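Local structure of activated BY transcription factor SSRB (Salmonella enterica, 2WNW) at residues Met88-Cys93 / Ile175-Glu180; Gly371-Tyr376 / Val396-Pro401. The protein is a member of glycosyl hydrolase family 30, joining a TIM-barrel domain to a beta-sandwich domain. One frame throughout, in Å; residues are numbered along the deposited sequence.

Interaction 1: residues Met88-Cys93 / Ile175-Glu180; sequences MPIQSC and INYLLE
The carbonyl oxygen of Pro89 and the phenol oxygen of Tyr177 are joined by a water, which donates to Pro89 O at 2.7 Å and lies 2.8 Å from Tyr177 OH, in the plane of the ring at its edge. This is packing within a TIM barrel: strand 85-90 is one of the eight parallel staves, and helix 167-183 lies outside the wall, its short segment running at 130° to the strand. The side chains of Tyr177 and Ile90 bridge the gap between the two backbones. With its CG anti to the backbone N (chi1 161°), Tyr177 sends its ring from the helix to the barrel wall. Ile90 CG1 sits over one face of that ring, 3.9 Å from the centroid and 15° off the normal, a CH-pi contact shifted toward the rim. A branched aliphatic side chain suits this place, since CG2 and CD1 meet the ring as well, and Ile90 also touches Ala141 and Pro143 of the adjoining strand 138-143. The tyrosine offers apolar carbon to the isoleucine and keeps a hydroxyl for the water, so its polar end has a partner at this buried contact. Met88, its chain extended beyond CG, crosses obliquely past that hydroxyl and touches it mainly through carbon: Met88 CG is 3.6 Å from Tyr177 OH, and Met88 CE 3.5 Å.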
ATOM      1  N   MET A  88      17.837  16.139  17.665  1.00 16.85           N
ATOM      2  CA  MET A  88      18.764  16.158  18.790  1.00 18.46           C
ATOM      3  C   MET A  88      17.969  16.186  20.088  1.00 17.63           C
ATOM      4  O   MET A  88      16.821  16.626  20.115  1.00 16.16           O
ATOM      5  CB  MET A  88      19.690  17.370  18.685  1.00 19.38           C
ATOM      6  CG  MET A  88      18.970  18.689  18.462  1.00 19.92           C
ATOM      7  SD  MET A  88      20.109  19.910  17.791  1.00 21.36           S
ATOM      8  CE  MET A  88      19.071  21.376  17.761  1.00 20.65           C
ATOM      9  N   PRO A  89      18.572  15.707  21.183  1.00 18.86           N
ATOM     10  CA  PRO A  89      17.906  15.670  22.481  1.00 18.18           C
ATOM     11  C   PRO A  89      18.014  16.918  23.349  1.00 18.43           C
ATOM     12  O   PRO A  89      19.051  17.588  23.379  1.00 17.00           O
ATOM     13  CB  PRO A  89      18.560  14.469  23.150  1.00 18.40           C
ATOM     14  CG  PRO A  89      19.985  14.618  22.705  1.00 20.12           C
ATOM     15  CD  PRO A  89      19.838  14.946  21.224  1.00 19.74           C
ATOM     16  N   ILE A  90      16.918  17.217  24.041  1.00 17.73           N
ATOM     17  CA  ILE A  90      16.847  18.325  24.984  1.00 16.10           C
ATOM     18  C   ILE A  90      17.101  17.573  26.294  1.00 15.99           C
ATOM     19  O   ILE A  90      16.228  16.862  26.794  1.00 15.09           O
ATOM     20  CB  ILE A  90      15.442  18.981  24.976  1.00 16.58           C
ATOM     21  CG1 ILE A  90      15.175  19.596  23.598  1.00 15.22           C
ATOM     22  CG2 ILE A  90      15.343  20.039  26.077  1.00 16.00           C
ATOM     23  CD1 ILE A  90      13.785  20.214  23.435  1.00 16.58           C
ATOM     24  N   GLN A  91      18.316  17.733  26.815  1.00 15.82           N
ATOM     25  CA  GLN A  91      18.807  17.042  28.010  1.00 16.28           C
ATOM     26  C   GLN A  91      19.180  15.623  27.561  1.00 16.19           C
ATOM     27  O   GLN A  91      19.080  15.300  26.379  1.00 15.47           O
ATOM     28  CB  GLN A  91      17.772  17.036  29.146  1.00 15.98           C
ATOM     29  CG  GLN A  91      17.365  18.452  29.572  1.00 15.48           C
ATOM     30  CD  GLN A  91      16.707  18.524  30.941  1.00 16.32           C
ATOM     31  OE1 GLN A  91      15.919  17.652  31.322  1.00 17.99           O
ATOM     32  NE2 GLN A  91      17.010  19.585  31.678  1.00 14.15           N
ATOM     33  N   SER A  92      19.603  14.774  28.488  1.00 16.71           N
ATOM     34  CA  SER A  92      20.049  13.430  28.130  1.00 16.39           C
ATOM     35  C   SER A  92      19.049  12.409  27.577  1.00 16.56           C
ATOM     36  O   SER A  92      17.858  12.437  27.886  1.00 16.79           O
ATOM     37  CB  SER A  92      20.757  12.804  29.333  1.00 17.01           C
ATOM     38  OG  SER A  92      19.879  12.717  30.440  1.00 14.94           O
ATOM     39  N   CYS A  93      19.566  11.514  26.737  1.00 16.64           N
ATOM     40  CA  CYS A  93      18.801  10.408  26.174  1.00 17.17           C
ATOM     41  C   CYS A  93      19.681   9.206  26.520  1.00 18.27           C
ATOM     42  O   CYS A  93      20.715   9.385  27.169  1.00 18.67           O
ATOM     43  CB  CYS A  93      18.612  10.556  24.651  1.00 17.58           C
ATOM     44  SG  CYS A  93      20.089  10.441  23.624  1.00 18.73           S
ATOM     45  N   ILE A 175      12.531  26.753  26.387  1.00 17.18           N
ATOM     46  CA  ILE A 175      12.751  28.031  25.718  1.00 17.81           C
ATOM     47  C   ILE A 175      14.214  28.449  25.913  1.00 17.75           C
ATOM     48  O   ILE A 175      14.867  28.901  24.973  1.00 18.09           O
ATOM     49  CB  ILE A 175      11.824  29.137  26.278  1.00 17.58           C
ATOM     50  CG1 ILE A 175      10.365  28.816  25.941  1.00 19.66           C
ATOM     51  CG2 ILE A 175      12.216  30.493  25.695  1.00 19.01           C
ATOM     52  CD1 ILE A 175      10.053  28.816  24.447  1.00 20.03           C
ATOM     53  N   ASN A 176      14.737  28.290  27.126  1.00 17.40           N
ATOM     54  CA  ASN A 176      16.130  28.660  27.367  1.00 18.70           C
ATOM     55  C   ASN A 176      17.086  27.779  26.572  1.00 18.84           C
ATOM     56  O   ASN A 176      18.167  28.219  26.173  1.00 18.39           O
ATOM     57  CB  ASN A 176      16.462  28.610  28.859  1.00 19.40           C
ATOM     58  CG  ASN A 176      16.099  29.899  29.567  1.00 22.59           C
ATOM     59  OD1 ASN A 176      15.052  30.004  30.204  1.00 22.62           O
ATOM     60  ND2 ASN A 176      16.960  30.904  29.434  1.00 24.57           N
ATOM     61  N   TYR A 177      16.683  26.535  26.345  1.00 16.86           N
ATOM     62  CA  TYR A 177      17.475  25.610  25.545  1.00 16.82           C
ATOM     63  C   TYR A 177      17.568  26.229  24.146  1.00 17.33           C
ATOM     64  O   TYR A 177      18.647  26.313  23.557  1.00 17.30           O
ATOM     65  CB  TYR A 177      16.763  24.251  25.471  1.00 16.18           C
ATOM     66  CG  TYR A 177      17.222  23.358  24.333  1.00 16.33           C
ATOM     67  CD1 TYR A 177      18.326  22.519  24.475  1.00 17.43           C
ATOM     68  CD2 TYR A 177      16.544  23.356  23.112  1.00 17.40           C
ATOM     69  CE1 TYR A 177      18.744  21.695  23.431  1.00 15.56           C
ATOM     70  CE2 TYR A 177      16.955  22.538  22.060  1.00 17.41           C
ATOM     71  CZ  TYR A 177      18.052  21.711  22.228  1.00 16.60           C
ATOM     72  OH  TYR A 177      18.449  20.894  21.200  1.00 17.48           O
ATOM     73  N   LEU A 178      16.425  26.673  23.627  1.00 17.68           N
ATOM     74  CA  LEU A 178      16.376  27.285  22.301  1.00 17.55           C
ATOM     75  C   LEU A 178      17.208  28.568  22.229  1.00 19.36           C
ATOM     76  O   LEU A 178      17.910  28.799  21.246  1.00 19.99           O
ATOM     77  CB  LEU A 178      14.925  27.580  21.903  1.00 18.33           C
ATOM     78  CG  LEU A 178      14.012  26.371  21.658  1.00 18.00           C
ATOM     79  CD1 LEU A 178      12.585  26.841  21.407  1.00 19.13           C
ATOM     80  CD2 LEU A 178      14.528  25.569  20.467  1.00 18.75           C
ATOM     81  N   LEU A 179      17.126  29.402  23.264  1.00 20.19           N
ATOM     82  CA  LEU A 179      17.897  30.646  23.292  1.00 20.14           C
ATOM     83  C   LEU A 179      19.389  30.338  23.371  1.00 21.48           C
ATOM     84  O   LEU A 179      20.205  30.978  22.706  1.00 20.53           O
ATOM     85  CB  LEU A 179      17.479  31.501  24.489  1.00 21.90           C
ATOM     86  CG  LEU A 179      16.030  31.987  24.457  1.00 23.18           C
ATOM     87  CD1 LEU A 179      15.705  32.720  25.742  1.00 23.32           C
ATOM     88  CD2 LEU A 179      15.826  32.891  23.248  1.00 23.54           C
ATOM     89  N   GLU A 180      19.734  29.353  24.195  1.00 21.86           N
ATOM     90  CA  GLU A 180      21.121  28.926  24.365  1.00 24.21           C
ATOM     91  C   GLU A 180      21.716  28.500  23.022  1.00 23.56           C
ATOM     92  O   GLU A 180      22.796  28.950  22.636  1.00 22.83           O
ATOM     93  CB  GLU A 180      21.175  27.766  25.365  1.00 26.67           C
ATOM     94  CG  GLU A 180      22.424  26.889  25.309  1.00 31.58           C
ATOM     95  CD  GLU A 180      23.711  27.648  25.575  1.00 33.07           C
ATOM     96  OE1 GLU A 180      23.668  28.715  26.224  1.00 32.33           O
ATOM     97  OE2 GLU A 180      24.778  27.160  25.141  1.00 37.47           O
TER
HETATM   98  O   HOH W   1      20.460  19.058  21.601  1.00 17.28           O

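Interaction 2: residues Gly371-Tyr376 / Val396-Pro401; sequences GHFCRY and VGFVNP
This is a buried interdomain contact, in which the end of helix 365-374 on the TIM-barrel side meets strand 393-399 of the beta sandwich through an apolar cluster and one side-chain-to-backbone hydrogen bond. Phe373 leads the apolar part. Its CG stands beside the backbone N and anti to the carbonyl carbon (chi1 -79°), a torsion that carries the far end of the ring toward the strand. There Phe373 CE2 lies 3.7 Å from Phe398 CZ, each atom near the plane of the other's ring. The two rings are thus set rim to rim, with planes at 82° and centroids 6.0 Å apart, and neither lies over the other's face. Val396, two residues before Phe398 and so on the same side of the strand, adds a methyl: its CG1 is 3.7 Å from Phe373 CE2. A compact beta-branched valine and two flat rings fill such a junction without polar groups to satisfy. Helix 305-322 packs against the cluster too, Met317 and Ile318 touching Phe373 while Phe321 meets Phe398 edge-to-face.

Where the strand gives way to loop, Asn400 provides the polar link. Asn400 ND2 donates to Tyr376 O at 3.0 Å, with an N-H...O angle of 161°; the donor lies in the carbonyl plane, and the acceptor is close to the amide plane. An asparagine suits the spot because its short amide both gives and accepts: OD1 takes the backbone N-H of Arg378, and ND2 also bonds to Glu404. Held at both ends, the amide is probably fixed in its rotation, so the junction combines unoriented apolar packing with a directional clasp on the backbone that follows the helix.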
ATOM      1  N   GLY A 371      21.501   6.564   1.370  1.00 17.10           N
ATOM      2  CA  GLY A 371      22.029   7.321   0.249  1.00 17.79           C
ATOM      3  C   GLY A 371      21.220   7.264  -1.035  1.00 18.71           C
ATOM      4  O   GLY A 371      21.185   8.242  -1.784  1.00 19.49           O
ATOM      5  N   HIS A 372      20.580   6.131  -1.309  1.00 17.62           N
ATOM      6  CA  HIS A 372      19.778   6.015  -2.521  1.00 17.08           C
ATOM      7  C   HIS A 372      18.673   7.063  -2.527  1.00 17.48           C
ATOM      8  O   HIS A 372      18.125   7.388  -3.584  1.00 18.20           O
ATOM      9  CB  HIS A 372      19.198   4.601  -2.652  1.00 16.17           C
ATOM     10  CG  HIS A 372      20.103   3.654  -3.377  1.00 14.72           C
ATOM     11  ND1 HIS A 372      20.183   3.610  -4.754  1.00 16.25           N
ATOM     12  CD2 HIS A 372      21.026   2.775  -2.920  1.00 16.42           C
ATOM     13  CE1 HIS A 372      21.117   2.747  -5.112  1.00 13.80           C
ATOM     14  NE2 HIS A 372      21.645   2.228  -4.019  1.00 16.44           N
ATOM     15  N   PHE A 373      18.360   7.588  -1.343  1.00 16.38           N
ATOM     16  CA  PHE A 373      17.345   8.628  -1.190  1.00 16.51           C
ATOM     17  C   PHE A 373      17.941  10.034  -1.015  1.00 17.86           C
ATOM     18  O   PHE A 373      17.785  10.910  -1.868  1.00 17.24           O
ATOM     19  CB  PHE A 373      16.469   8.387   0.046  1.00 16.68           C
ATOM     20  CG  PHE A 373      15.394   7.356  -0.136  1.00 15.23           C
ATOM     21  CD1 PHE A 373      15.666   6.008   0.056  1.00 16.27           C
ATOM     22  CD2 PHE A 373      14.096   7.740  -0.459  1.00 16.29           C
ATOM     23  CE1 PHE A 373      14.654   5.051  -0.066  1.00 15.72           C
ATOM     24  CE2 PHE A 373      13.078   6.791  -0.584  1.00 15.59           C
ATOM     25  CZ  PHE A 373      13.361   5.446  -0.385  1.00 15.59           C
ATOM     26  N   CYS A 374      18.619  10.228   0.113  1.00 18.23           N
ATOM     27  CA  CYS A 374      19.165  11.529   0.492  1.00 17.90           C
ATOM     28  C   CYS A 374      20.139  12.227  -0.446  1.00 17.64           C
ATOM     29  O   CYS A 374      20.198  13.455  -0.461  1.00 18.95           O
ATOM     30  CB  CYS A 374      19.782  11.446   1.894  1.00 16.50           C
ATOM     31  SG  CYS A 374      21.357  10.585   1.995  1.00 17.76           S
ATOM     32  N   ARG A 375      20.897  11.469  -1.226  1.00 18.92           N
ATOM     33  CA  ARG A 375      21.854  12.081  -2.142  1.00 19.28           C
ATOM     34  C   ARG A 375      21.184  12.711  -3.357  1.00 19.75           C
ATOM     35  O   ARG A 375      21.773  13.570  -4.023  1.00 19.20           O
ATOM     36  CB  ARG A 375      22.872  11.036  -2.623  1.00 18.89           C
ATOM     37  CG  ARG A 375      23.691  10.402  -1.506  1.00 19.78           C
ATOM     38  CD  ARG A 375      24.482   9.198  -2.004  1.00 21.69           C
ATOM     39  NE  ARG A 375      25.675   9.577  -2.756  1.00 22.69           N
ATOM     40  CZ  ARG A 375      26.811   9.991  -2.200  1.00 24.58           C
ATOM     41  NH1 ARG A 375      26.921  10.084  -0.880  1.00 23.46           N
ATOM     42  NH2 ARG A 375      27.849  10.300  -2.967  1.00 25.40           N
ATOM     43  N   TYR A 376      19.946  12.318  -3.632  1.00 19.49           N
ATOM     44  CA  TYR A 376      19.254  12.811  -4.820  1.00 19.77           C
ATOM     45  C   TYR A 376      17.936  13.550  -4.637  1.00 20.64           C
ATOM     46  O   TYR A 376      17.539  14.315  -5.514  1.00 20.19           O
ATOM     47  CB  TYR A 376      19.042  11.631  -5.774  1.00 20.73           C
ATOM     48  CG  TYR A 376      20.267  10.753  -5.861  1.00 20.52           C
ATOM     49  CD1 TYR A 376      21.418  11.191  -6.517  1.00 20.93           C
ATOM     50  CD2 TYR A 376      20.312   9.526  -5.203  1.00 19.35           C
ATOM     51  CE1 TYR A 376      22.585  10.431  -6.506  1.00 21.86           C
ATOM     52  CE2 TYR A 376      21.469   8.761  -5.184  1.00 21.34           C
ATOM     53  CZ  TYR A 376      22.603   9.220  -5.831  1.00 22.88           C
ATOM     54  OH  TYR A 376      23.764   8.488  -5.763  1.00 22.40           O
ATOM     55  N   VAL A 396       9.423   3.871  -4.993  1.00 15.59           N
ATOM     56  CA  VAL A 396       8.787   5.143  -4.669  1.00 15.43           C
ATOM     57  C   VAL A 396       9.515   6.222  -5.461  1.00 16.06           C
ATOM     58  O   VAL A 396      10.738   6.191  -5.580  1.00 16.94           O
ATOM     59  CB  VAL A 396       8.833   5.460  -3.152  1.00 14.13           C
ATOM     60  CG1 VAL A 396      10.268   5.624  -2.677  1.00 14.88           C
ATOM     61  CG2 VAL A 396       8.014   6.718  -2.863  1.00 15.77           C
ATOM     62  N   GLY A 397       8.758   7.156  -6.025  1.00 17.18           N
ATOM     63  CA  GLY A 397       9.366   8.213  -6.812  1.00 16.87           C
ATOM     64  C   GLY A 397       9.058   9.598  -6.291  1.00 16.29           C
ATOM     65  O   GLY A 397       8.084   9.798  -5.566  1.00 15.32           O
ATOM     66  N   PHE A 398       9.898  10.556  -6.672  1.00 16.49           N
ATOM     67  CA  PHE A 398       9.752  11.943  -6.250  1.00 18.42           C
ATOM     68  C   PHE A 398      10.013  12.866  -7.433  1.00 18.88           C
ATOM     69  O   PHE A 398      10.605  12.461  -8.431  1.00 19.57           O
ATOM     70  CB  PHE A 398      10.796  12.301  -5.188  1.00 16.88           C
ATOM     71  CG  PHE A 398      10.847  11.364  -4.015  1.00 17.85           C
ATOM     72  CD1 PHE A 398      10.239  11.707  -2.814  1.00 17.53           C
ATOM     73  CD2 PHE A 398      11.562  10.171  -4.089  1.00 16.88           C
ATOM     74  CE1 PHE A 398      10.349  10.880  -1.694  1.00 19.04           C
ATOM     75  CE2 PHE A 398      11.678   9.336  -2.979  1.00 18.48           C
ATOM     76  CZ  PHE A 398      11.072   9.694  -1.778  1.00 16.89           C
ATOM     77  N   VAL A 399       9.569  14.109  -7.304  1.00 18.70           N
ATOM     78  CA  VAL A 399       9.829  15.121  -8.310  1.00 18.44           C
ATOM     79  C   VAL A 399      10.413  16.280  -7.516  1.00 18.38           C
ATOM     80  O   VAL A 399       9.723  16.881  -6.687  1.00 18.66           O
ATOM     81  CB  VAL A 399       8.554  15.604  -9.030  1.00 18.41           C
ATOM     82  CG1 VAL A 399       8.928  16.691 -10.038  1.00 19.54           C
ATOM     83  CG2 VAL A 399       7.880  14.446  -9.752  1.00 18.22           C
ATOM     84  N   ASN A 400      11.689  16.573  -7.739  1.00 18.81           N
ATOM     85  CA  ASN A 400      12.334  17.666  -7.028  1.00 19.48           C
ATOM     86  C   ASN A 400      11.743  19.002  -7.450  1.00 20.57           C
ATOM     87  O   ASN A 400      11.087  19.103  -8.489  1.00 20.37           O
ATOM     88  CB  ASN A 400      13.844  17.660  -7.270  1.00 20.59           C
ATOM     89  CG  ASN A 400      14.556  16.594  -6.457  1.00 20.90           C
ATOM     90  OD1 ASN A 400      14.208  16.355  -5.301  1.00 21.06           O
ATOM     91  ND2 ASN A 400      15.562  15.958  -7.049  1.00 20.30           N
ATOM     92  N   PRO A 401      11.960  20.046  -6.639  1.00 21.87           N
ATOM     93  CA  PRO A 401      11.433  21.373  -6.954  1.00 23.37           C
ATOM     94  C   PRO A 401      11.776  21.849  -8.363  1.00 24.69           C
ATOM     95  O   PRO A 401      10.971  22.523  -9.000  1.00 24.36           O
ATOM     96  CB  PRO A 401      12.055  22.246  -5.871  1.00 23.88           C
ATOM     97  CG  PRO A 401      12.094  21.320  -4.697  1.00 22.42           C
ATOM     98  CD  PRO A 401      12.624  20.047  -5.322  1.00 22.08           C
TER

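Followed from the N terminus, the chain reaches barrel strand 85-90, passes through strand 138-143 and returns along helix 167-183, where interaction 1 closes a loop with 81 residues between its segments. The chain then builds the rest of the barrel before interaction 2 opens at helix 365-374. That second loop is shorter, with 19 residues between its segments, among them strand 382-388, and it closes on strand 393-399. The two loops are in series, neither nesting nor crossing. The centres of interactions 1 and 2 are 31 Å apart on opposite sides of the chain's centre, and the nearest atoms of interactions 1 and 2 are about 17 Å apart. Interaction 1 ties barrel wall to outer helix; interaction 2 ties barrel domain to beta sandwich.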